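C2 domain protein (Ramazzottius varieornatus, PDB 7DF2) binds three calcium ions in the loops of a C2-type beta sandwich and probably serves as a secreted calcium-binding protein specific to tardigrades. Local coordinates at residues Ile43-Val48 against Ile126-Arg131; Ile73-Thr78 against Ile114-Cys119; Cys148-Glu153 against Leu184-Tyr189. All coordinates share one frame; numbering follows the deposited sequence.

In the fold
From the N terminus, strand 41-51 enters one sheet of the beta sandwich, and strand 70-77 follows in the other. Interaction 2 closes the first loop when 114-119 returns over 73-78, pairing beside strand 41-51. The chain then crosses again, and 126-131 packs against 43-48 in interaction 1, a longer loop that encloses all of interaction 2. Interaction 3 opens later: 148-153, next to strand 121-136, receives 184-189, the neighbour of strand 41-51. Each contact therefore joins sheet to sheet. Interaction 1 lies about 3 Å from the chain centre and touches both others, by backbone hydrogen bonds within the sheets and by packing; interactions 2 and 3 do not meet.

Interaction 1 (Ile43-Val48 against Ile126-Arg131); sequences IEMNVV and IAMRVR
M45 and M128 meet in the middle of the interface between 43-48 and 126-131, with I43 facing I126 toward one end and V47 near V130 toward the other. The strands belong to opposite sheets of the C2 sandwich, their axes 9.2 Å apart and 33° from parallel, and no hydrogen bond crosses between them. The methionine contacts are led by M45, whose extended chain (chi1 169°) reaches across the interface at a slant. Its SD lies 3.8 Å from M128 CB, while M128, bent at its last torsion (chi3 -77°), brings its own SD to 3.9 Å from M45 CG. The S-methyl CE of M45 ends 3.5 Å from V130 CG2, tighter than usual for two carbons. Among the purely aliphatic contacts, I43 and I126 reach toward each other tip to tip, CD1 to CD1 at 3.6 Å, and V130 CG2 faces V47 CG2 at 4.2 Å. The single polar neighbour is backbone: M45 CE approaches R129 O at 3.6 Å. R129 itself turns its side chain away to a salt bridge with D77, and I76 of strand 70-77 packs on M45 from within the same core. Shortening M45 to an alanine removes SD and CE, which is likely to leave M128 CB and V130 CG2 without these partners and open a gap between them. With every touching residue buried and no polar bond across, cohesion here rests on dispersion and exclusion of water, so these two strands are held across the sandwich by apolar packing, with no directional bond between them.

Interaction 2 (Ile73-Thr78 against Ile114-Cys119); sequences IAFIDT and ISRDVC
R116 reaches across to the end of strand 70-77 and makes the tight part of this contact. Its chain is fully extended (chi1 -175°), which carries the guanidinium past I76 to the backbone: NH1 gives a hydrogen bond to I76 O of 2.8 Å, at 161° and in the plane of both the guanidinium and the carbonyl. T78 OG1 sits over the centre of one guanidinium face, 3.1 Å from R116 CZ, where the N-H bonds do not point, so no hydrogen bond forms. The F75 ring meets NH1 obliquely, its CE2 3.3 Å away, the two planes 61° apart. N201, S199 and E79 take further N-H groups of R116. Strands 70-77 and 107-119 lie in different sheets of the C2 sandwich, so this arginine crosses the interlayer near its margin. Deeper in, I76 CD1 rests 3.6 Å from S115 CA, and I114 CD1 lies 3.9 Å from A74 CB; M45 also packs on A74 and I76. Toward V118 and D117 the contact is looser: T78 CG2 meets V118 CG2 at 3.8 Å, and a water fills in between the chains, bonded to T78 OG1 and donating to D117 O at 2.8 Å.

Interaction 3 (Cys148-Glu153 against Leu184-Tyr189); sequences CHITGE and LRYRWY
I150 fits into the corner between two nearly perpendicular rings, Y186 and W188, with CH-pi contacts to the face of each that join the two sheets of the C2 fold where 148-153 passes strand 181-190. CG1 stands over the Y186 ring, 3.7 Å from its centroid and only 10° off the normal, and CD1 lies on the same residue, against CG and CB. CG2 bridges the two aromatics: it lies over the six-membered ring of W188, at the same distance and tilt as CG1 over Y186, and touches Y186 CE2 at 3.5 Å. Y186 in turn directs its CE2 edge at that same W188 face. The two rings come from residues two apart on strand 181-190, and both aromatic CG atoms sit between backbone N and carbonyl carbon (chi1 70° for Y186, 55° for W188), a rotamer that swings both rings to the side where I150 enters. I150 and each ring run past one another in opposite senses. Further along, G152 CA comes to the edge of the W188 indole, 3.8 Å from CZ2. At the other end, in one of two modelled positions of C148, its CB meets L184 CD1 at 3.8 Å, a lighter contact beside strand 170-173. The polar ends are held elsewhere, W188 NE1 by N155 O and Y186 OH by N155 ND2. A water lies 2.7 Å from Y186 OH and accepts a hydrogen bond from T151 N at 3.2 Å.

Interaction 1 (Ile43-Val48 against Ile126-Arg131)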
loop_
_atom_site.group_PDB
_atom_site.type_symbol
_atom_site.label_atom_id
_atom_site.label_comp_id
_atom_site.label_asym_id
_atom_site.label_seq_id
_atom_site.Cartn_x
_atom_site.Cartn_y
_atom_site.Cartn_z
ATOM N N ILE A 43 1.664 10.570 6.696
ATOM C CA ILE A 43 0.882 9.993 5.609
ATOM C C ILE A 43 0.093 8.824 6.168
ATOM O O ILE A 43 0.671 7.937 6.802
ATOM C CB ILE A 43 1.776 9.513 4.450
ATOM C CG1 ILE A 43 2.643 10.660 3.933
ATOM C CG2 ILE A 43 0.930 8.907 3.317
ATOM C CD1 ILE A 43 4.057 10.578 4.412
ATOM N N GLU A 44 -1.215 8.816 5.922
ATOM C CA GLU A 44 -2.077 7.691 6.267
ATOM C C GLU A 44 -2.494 6.993 4.988
ATOM O O GLU A 44 -2.863 7.650 4.007
ATOM C CB GLU A 44 -3.309 8.150 7.053
ATOM C CG GLU A 44 -2.952 8.867 8.348
ATOM C CD GLU A 44 -4.181 9.260 9.148
ATOM O OE1 GLU A 44 -5.320 9.015 8.678
ATOM O OE2 GLU A 44 -4.010 9.828 10.240
ATOM N N MET A 45 -2.406 5.665 4.992
ATOM C CA MET A 45 -2.767 4.838 3.850
ATOM C C MET A 45 -3.873 3.890 4.282
ATOM O O MET A 45 -3.672 3.057 5.173
ATOM C CB MET A 45 -1.554 4.065 3.342
ATOM C CG MET A 45 -1.859 2.968 2.324
ATOM S SD MET A 45 -0.297 2.143 1.915
ATOM C CE MET A 45 -0.900 0.788 0.899
ATOM N N ASN A 46 -5.043 4.038 3.671
ATOM C CA ASN A 46 -6.219 3.232 3.979
ATOM C C ASN A 46 -6.403 2.225 2.853
ATOM O O ASN A 46 -6.648 2.611 1.702
ATOM C CB ASN A 46 -7.439 4.140 4.120
ATOM C CG ASN A 46 -8.736 3.399 4.413
ATOM O OD1 ASN A 46 -9.794 3.800 3.913
ATOM N ND2 ASN A 46 -8.691 2.385 5.280
ATOM N N VAL A 47 -6.263 0.942 3.171
ATOM C CA VAL A 47 -6.507 -0.121 2.203
ATOM C C VAL A 47 -7.972 -0.513 2.335
ATOM O O VAL A 47 -8.381 -1.117 3.329
ATOM C CB VAL A 47 -5.568 -1.308 2.424
ATOM C CG1 VAL A 47 -5.925 -2.461 1.473
ATOM C CG2 VAL A 47 -4.133 -0.845 2.207
ATOM N N VAL A 48 -8.772 -0.140 1.335
ATOM C CA VAL A 48 -10.219 -0.257 1.446
ATOM C C VAL A 48 -10.669 -1.679 1.151
ATOM O O VAL A 48 -11.338 -2.322 1.967
ATOM C CB VAL A 48 -10.907 0.751 0.507
ATOM C CG1 VAL A 48 -12.422 0.604 0.595
ATOM C CG2 VAL A 48 -10.446 2.186 0.858
ATOM N N ILE A 126 5.576 9.438 -3.167
ATOM C CA ILE A 126 5.480 8.417 -2.132
ATOM C C ILE A 126 4.677 7.259 -2.700
ATOM O O ILE A 126 3.561 7.454 -3.196
ATOM C CB ILE A 126 4.821 8.966 -0.855
ATOM C CG1 ILE A 126 5.704 10.050 -0.230
ATOM C CG2 ILE A 126 4.550 7.853 0.149
ATOM C CD1 ILE A 126 5.046 10.775 0.922
ATOM N N ALA A 127 5.236 6.061 -2.626
ATOM C CA ALA A 127 4.615 4.882 -3.218
ATOM C C ALA A 127 3.840 4.123 -2.151
ATOM O O ALA A 127 4.433 3.607 -1.199
ATOM C CB ALA A 127 5.665 3.981 -3.855
ATOM N N MET A 128 2.524 4.063 -2.306
ATOM C CA MET A 128 1.722 3.127 -1.527
ATOM C C MET A 128 1.915 1.745 -2.142
ATOM O O MET A 128 1.660 1.564 -3.338
ATOM C CB MET A 128 0.254 3.542 -1.546
ATOM C CG MET A 128 0.004 4.857 -0.824
ATOM S SD MET A 128 -1.747 5.277 -0.787
ATOM C CE MET A 128 -2.036 5.892 -2.438
ATOM N N ARG A 129 2.416 0.794 -1.352
ATOM C CA ARG A 129 2.751 -0.542 -1.843
ATOM C C ARG A 129 1.860 -1.561 -1.149
ATOM O O ARG A 129 1.707 -1.522 0.075
ATOM C CB ARG A 129 4.227 -0.885 -1.592
ATOM C CG ARG A 129 5.211 -0.050 -2.398
ATOM C CD ARG A 129 6.617 -0.626 -2.259
ATOM N NE ARG A 129 7.588 0.165 -3.006
ATOM C CZ ARG A 129 7.925 -0.062 -4.271
ATOM N NH1 ARG A 129 7.371 -1.066 -4.950
ATOM N NH2 ARG A 129 8.821 0.716 -4.861
ATOM N N VAL A 130 1.282 -2.480 -1.925
ATOM C CA VAL A 130 0.511 -3.591 -1.380
ATOM C C VAL A 130 0.952 -4.858 -2.092
ATOM O O VAL A 130 1.158 -4.857 -3.312
ATOM C CB VAL A 130 -1.015 -3.399 -1.554
ATOM C CG1 VAL A 130 -1.783 -4.638 -1.083
ATOM C CG2 VAL A 130 -1.504 -2.167 -0.795
ATOM N N ARG A 131 1.115 -5.932 -1.334
ATOM C CA ARG A 131 1.362 -7.239 -1.931
ATOM C C ARG A 131 0.331 -8.228 -1.411
ATOM O O ARG A 131 0.080 -8.308 -0.202
ATOM C CB ARG A 131 2.780 -7.735 -1.636
ATOM C CG ARG A 131 3.031 -9.191 -2.102
ATOM C CD ARG A 131 4.510 -9.544 -1.906
ATOM N NE ARG A 131 4.818 -10.926 -2.249
ATOM C CZ ARG A 131 5.128 -11.339 -3.474
ATOM N NH1 ARG A 131 5.168 -10.478 -4.477
ATOM N NH2 ARG A 131 5.403 -12.617 -3.695
#

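Interaction 2 (Ile73-Thr78 against Ile114-Cys119)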
loop_
_atom_site.group_PDB
_atom_site.type_symbol
_atom_site.label_atom_id
_atom_site.label_comp_id
_atom_site.label_asym_id
_atom_site.label_seq_id
_atom_site.Cartn_x
_atom_site.Cartn_y
_atom_site.Cartn_z
ATOM N N ILE A 73 -0.357 -7.520 2.577
ATOM C CA ILE A 73 0.584 -6.713 3.349
ATOM C C ILE A 73 0.766 -5.368 2.658
ATOM O O ILE A 73 0.594 -5.244 1.443
ATOM C CB ILE A 73 1.947 -7.430 3.521
ATOM C CG1 ILE A 73 2.656 -7.562 2.169
ATOM C CG2 ILE A 73 1.750 -8.820 4.136
ATOM C CD1 ILE A 73 3.975 -8.328 2.260
ATOM N N ALA A 74 1.097 -4.342 3.448
ATOM C CA ALA A 74 1.135 -2.974 2.945
ATOM C C ALA A 74 2.295 -2.198 3.553
ATOM O O ALA A 74 2.773 -2.497 4.652
ATOM C CB ALA A 74 -0.174 -2.224 3.234
ATOM N N PHE A 75 2.731 -1.173 2.820
ATOM C CA PHE A 75 3.839 -0.327 3.251
ATOM C C PHE A 75 3.733 1.028 2.562
ATOM O O PHE A 75 3.378 1.094 1.382
ATOM C CB PHE A 75 5.175 -1.006 2.919
ATOM C CG PHE A 75 6.378 -0.326 3.524
ATOM C CD1 PHE A 75 6.741 -0.578 4.841
ATOM C CD2 PHE A 75 7.150 0.546 2.769
ATOM C CE1 PHE A 75 7.858 0.032 5.397
ATOM C CE2 PHE A 75 8.264 1.160 3.320
ATOM C CZ PHE A 75 8.611 0.902 4.637
ATOM N N ILE A 76 4.036 2.102 3.296
ATOM C CA ILE A 76 4.140 3.439 2.712
ATOM C C ILE A 76 5.616 3.665 2.399
ATOM O O ILE A 76 6.435 3.785 3.320
ATOM C CB ILE A 76 3.608 4.520 3.668
ATOM C CG1 ILE A 76 2.120 4.316 3.963
ATOM C CG2 ILE A 76 3.857 5.896 3.095
ATOM C CD1 ILE A 76 1.621 5.091 5.217
ATOM N N ASP A 77 5.962 3.721 1.104
ATOM C CA ASP A 77 7.362 3.783 0.664
ATOM C C ASP A 77 7.746 5.234 0.372
ATOM O O ASP A 77 7.522 5.743 -0.730
ATOM C CB ASP A 77 7.575 2.897 -0.562
ATOM C CG ASP A 77 9.035 2.861 -1.015
ATOM O OD1 ASP A 77 9.897 3.488 -0.345
ATOM O OD2 ASP A 77 9.311 2.197 -2.039
ATOM N N THR A 78 8.379 5.884 1.343
ATOM C CA THR A 78 8.800 7.266 1.176
ATOM C C THR A 78 10.191 7.406 0.573
ATOM O O THR A 78 10.627 8.538 0.328
ATOM C CB THR A 78 8.780 7.981 2.528
ATOM O OG1 THR A 78 9.608 7.256 3.445
ATOM C CG2 THR A 78 7.333 8.071 3.066
ATOM N N ILE A 114 -2.569 2.202 7.804
ATOM C CA ILE A 114 -1.227 2.331 8.361
ATOM C C ILE A 114 -0.761 3.766 8.143
ATOM O O ILE A 114 -1.331 4.517 7.347
ATOM C CB ILE A 114 -0.224 1.325 7.749
ATOM C CG1 ILE A 114 -0.099 1.516 6.243
ATOM C CG2 ILE A 114 -0.654 -0.127 8.053
ATOM C CD1 ILE A 114 1.023 0.656 5.632
ATOM N N SER A 115 0.262 4.171 8.900
ATOM C CA SER A 115 0.785 5.514 8.689
ATOM C C SER A 115 2.300 5.543 8.848
ATOM O O SER A 115 2.917 4.655 9.445
ATOM C CB SER A 115 0.140 6.552 9.623
ATOM O OG SER A 115 0.493 6.307 10.967
ATOM N N ARG A 116 2.891 6.593 8.278
ATOM C CA ARG A 116 4.328 6.796 8.303
ATOM C C ARG A 116 4.604 8.281 8.172
ATOM O O ARG A 116 3.858 9.005 7.506
ATOM C CB ARG A 116 5.021 6.027 7.170
ATOM C CG ARG A 116 6.548 6.103 7.236
ATOM C CD ARG A 116 7.206 5.343 6.085
ATOM N NE ARG A 116 8.661 5.397 6.203
ATOM C CZ ARG A 116 9.506 4.853 5.331
ATOM N NH1 ARG A 116 9.045 4.198 4.269
ATOM N NH2 ARG A 116 10.816 4.964 5.518
ATOM N N ASP A 117 5.691 8.729 8.798
ATOM C CA ASP A 117 6.037 10.142 8.823
ATOM C C ASP A 117 7.256 10.432 7.963
ATOM O O ASP A 117 8.135 9.581 7.783
ATOM C CB ASP A 117 6.337 10.623 10.244
ATOM C CG ASP A 117 5.198 10.386 11.201
ATOM O OD1 ASP A 117 4.068 10.152 10.738
ATOM O OD2 ASP A 117 5.438 10.450 12.419
ATOM N N VAL A 118 7.313 11.668 7.473
ATOM C CA VAL A 118 8.484 12.212 6.797
ATOM C C VAL A 118 9.005 13.325 7.692
ATOM O O VAL A 118 8.257 14.246 8.036
ATOM C CB VAL A 118 8.147 12.741 5.399
ATOM C CG1 VAL A 118 9.327 13.521 4.829
ATOM C CG2 VAL A 118 7.762 11.586 4.467
ATOM N N CYS A 119 10.275 13.249 8.074
ATOM C CA CYS A 119 10.791 14.122 9.129
ATOM C C CYS A 119 11.952 14.979 8.613
ATOM O O CYS A 119 13.119 14.715 8.904
ATOM C CB CYS A 119 11.181 13.271 10.308
ATOM S SG CYS A 119 9.768 12.303 10.969
HETATM O O HOH W 1 9.980 8.562 5.898
#

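Interaction 3 (Cys148-Glu153 against Leu184-Tyr189)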
loop_
_atom_site.group_PDB
_atom_site.type_symbol
_atom_site.label_atom_id
_atom_site.label_comp_id
_atom_site.label_asym_id
_atom_site.label_seq_id
_atom_site.Cartn_x
_atom_site.Cartn_y
_atom_site.Cartn_z
ATOM N N CYS A 148 0.841 2.581 -6.090
ATOM C CA CYS A 148 0.107 3.805 -6.367
ATOM C C CYS A 148 0.924 4.953 -5.792
ATOM O O CYS A 148 1.392 4.860 -4.653
ATOM C CB CYS A 148 -1.274 3.739 -5.711
ATOM S SG CYS A 148 -2.315 5.149 -5.910
ATOM N N HIS A 149 1.117 6.024 -6.562
ATOM C CA HIS A 149 1.941 7.127 -6.091
ATOM C C HIS A 149 1.127 8.280 -5.520
ATOM O O HIS A 149 0.097 8.671 -6.071
ATOM C CB HIS A 149 2.809 7.651 -7.234
ATOM C CG HIS A 149 3.829 6.666 -7.706
ATOM N ND1 HIS A 149 4.769 6.116 -6.863
ATOM C CD2 HIS A 149 4.058 6.136 -8.929
ATOM C CE1 HIS A 149 5.536 5.286 -7.549
ATOM N NE2 HIS A 149 5.125 5.282 -8.804
ATOM N N ILE A 150 1.617 8.839 -4.425
ATOM C CA ILE A 150 1.132 10.108 -3.904
ATOM C C ILE A 150 2.093 11.187 -4.384
ATOM O O ILE A 150 3.313 11.054 -4.226
ATOM C CB ILE A 150 1.047 10.085 -2.369
ATOM C CG1 ILE A 150 0.080 9.000 -1.885
ATOM C CG2 ILE A 150 0.637 11.447 -1.829
ATOM C CD1 ILE A 150 0.339 8.583 -0.440
ATOM N N THR A 151 1.547 12.241 -4.985
ATOM C CA THR A 151 2.323 13.404 -5.395
ATOM C C THR A 151 1.578 14.658 -4.955
ATOM O O THR A 151 0.379 14.621 -4.659
ATOM C CB THR A 151 2.581 13.431 -6.913
ATOM O OG1 THR A 151 1.333 13.509 -7.613
ATOM C CG2 THR A 151 3.333 12.175 -7.360
ATOM N N GLY A 152 2.300 15.777 -4.914
ATOM C CA GLY A 152 1.826 16.951 -4.212
ATOM C C GLY A 152 1.418 18.160 -5.023
ATOM O O GLY A 152 1.227 19.232 -4.440
ATOM N N GLU A 153 1.273 18.038 -6.344
ATOM C CA GLU A 153 0.953 19.217 -7.143
ATOM C C GLU A 153 -0.471 19.700 -6.871
ATOM O O GLU A 153 -0.677 20.864 -6.503
ATOM C CB GLU A 153 1.200 18.924 -8.631
ATOM C CG GLU A 153 0.115 18.139 -9.373
ATOM C CD GLU A 153 0.084 16.669 -8.985
ATOM O OE1 GLU A 153 1.114 16.158 -8.493
ATOM O OE2 GLU A 153 -0.980 16.034 -9.149
ATOM N N LEU A 184 -7.533 2.100 -2.681
ATOM C CA LEU A 184 -6.739 2.804 -1.679
ATOM C C LEU A 184 -7.272 4.210 -1.462
ATOM O O LEU A 184 -7.863 4.814 -2.361
ATOM C CB LEU A 184 -5.270 2.909 -2.107
ATOM C CG LEU A 184 -4.555 1.596 -2.391
ATOM C CD1 LEU A 184 -3.156 1.869 -2.925
ATOM C CD2 LEU A 184 -4.506 0.770 -1.105
ATOM N N ARG A 185 -7.038 4.734 -0.260
ATOM C CA ARG A 185 -7.206 6.158 0.018
ATOM C C ARG A 185 -6.005 6.623 0.816
ATOM O O ARG A 185 -5.395 5.840 1.549
ATOM C CB ARG A 185 -8.462 6.460 0.846
ATOM C CG ARG A 185 -9.764 5.999 0.263
ATOM C CD ARG A 185 -10.914 6.572 1.079
ATOM N NE ARG A 185 -10.852 6.225 2.500
ATOM C CZ ARG A 185 -11.572 6.833 3.440
ATOM N NH1 ARG A 185 -12.388 7.833 3.103
ATOM N NH2 ARG A 185 -11.476 6.455 4.713
ATOM N N TYR A 186 -5.692 7.913 0.731
ATOM C CA TYR A 186 -4.628 8.431 1.570
ATOM C C TYR A 186 -5.013 9.795 2.109
ATOM O O TYR A 186 -5.888 10.481 1.573
ATOM C CB TYR A 186 -3.291 8.535 0.822
ATOM C CG TYR A 186 -3.265 9.614 -0.233
ATOM C CD1 TYR A 186 -3.697 9.355 -1.527
ATOM C CD2 TYR A 186 -2.787 10.893 0.060
ATOM C CE1 TYR A 186 -3.673 10.349 -2.507
ATOM C CE2 TYR A 186 -2.759 11.887 -0.909
ATOM C CZ TYR A 186 -3.200 11.607 -2.188
ATOM O OH TYR A 186 -3.168 12.593 -3.146
ATOM N N ARG A 187 -4.368 10.139 3.228
ATOM C CA ARG A 187 -4.362 11.472 3.818
ATOM C C ARG A 187 -2.916 11.867 4.079
ATOM O O ARG A 187 -2.056 11.009 4.299
ATOM C CB ARG A 187 -5.143 11.537 5.155
ATOM C CG ARG A 187 -6.641 11.614 5.013
ATOM C CD ARG A 187 -7.339 12.168 6.250
ATOM N NE ARG A 187 -6.846 11.584 7.496
ATOM C CZ ARG A 187 -6.965 12.169 8.686
ATOM N NH1 ARG A 187 -7.556 13.353 8.783
ATOM N NH2 ARG A 187 -6.496 11.579 9.779
ATOM N N TRP A 188 -2.643 13.170 4.080
ATOM C CA TRP A 188 -1.356 13.595 4.605
ATOM C C TRP A 188 -1.461 15.035 5.076
ATOM O O TRP A 188 -2.239 15.830 4.539
ATOM C CB TRP A 188 -0.199 13.425 3.604
ATOM C CG TRP A 188 -0.333 14.070 2.251
ATOM C CD1 TRP A 188 -1.439 14.669 1.705
ATOM C CD2 TRP A 188 0.698 14.166 1.274
ATOM N NE1 TRP A 188 -1.149 15.125 0.435
ATOM C CE2 TRP A 188 0.161 14.833 0.155
ATOM C CE3 TRP A 188 2.035 13.763 1.241
ATOM C CZ2 TRP A 188 0.915 15.098 -0.987
ATOM C CZ3 TRP A 188 2.780 14.025 0.100
ATOM C CH2 TRP A 188 2.218 14.686 -0.993
ATOM N N TYR A 189 -0.659 15.349 6.083
ATOM C CA TYR A 189 -0.810 16.607 6.800
ATOM C C TYR A 189 0.451 16.890 7.591
ATOM O O TYR A 189 1.133 15.976 8.067
ATOM C CB TYR A 189 -2.021 16.580 7.741
ATOM C CG TYR A 189 -2.137 15.316 8.565
ATOM C CD1 TYR A 189 -2.831 14.204 8.082
ATOM C CD2 TYR A 189 -1.566 15.233 9.825
ATOM C CE1 TYR A 189 -2.926 13.040 8.839
ATOM C CE2 TYR A 189 -1.663 14.088 10.584
ATOM C CZ TYR A 189 -2.351 12.993 10.089
ATOM O OH TYR A 189 -2.431 11.867 10.871
HETATM O O HOH W 2 -1.649 12.124 -5.321
#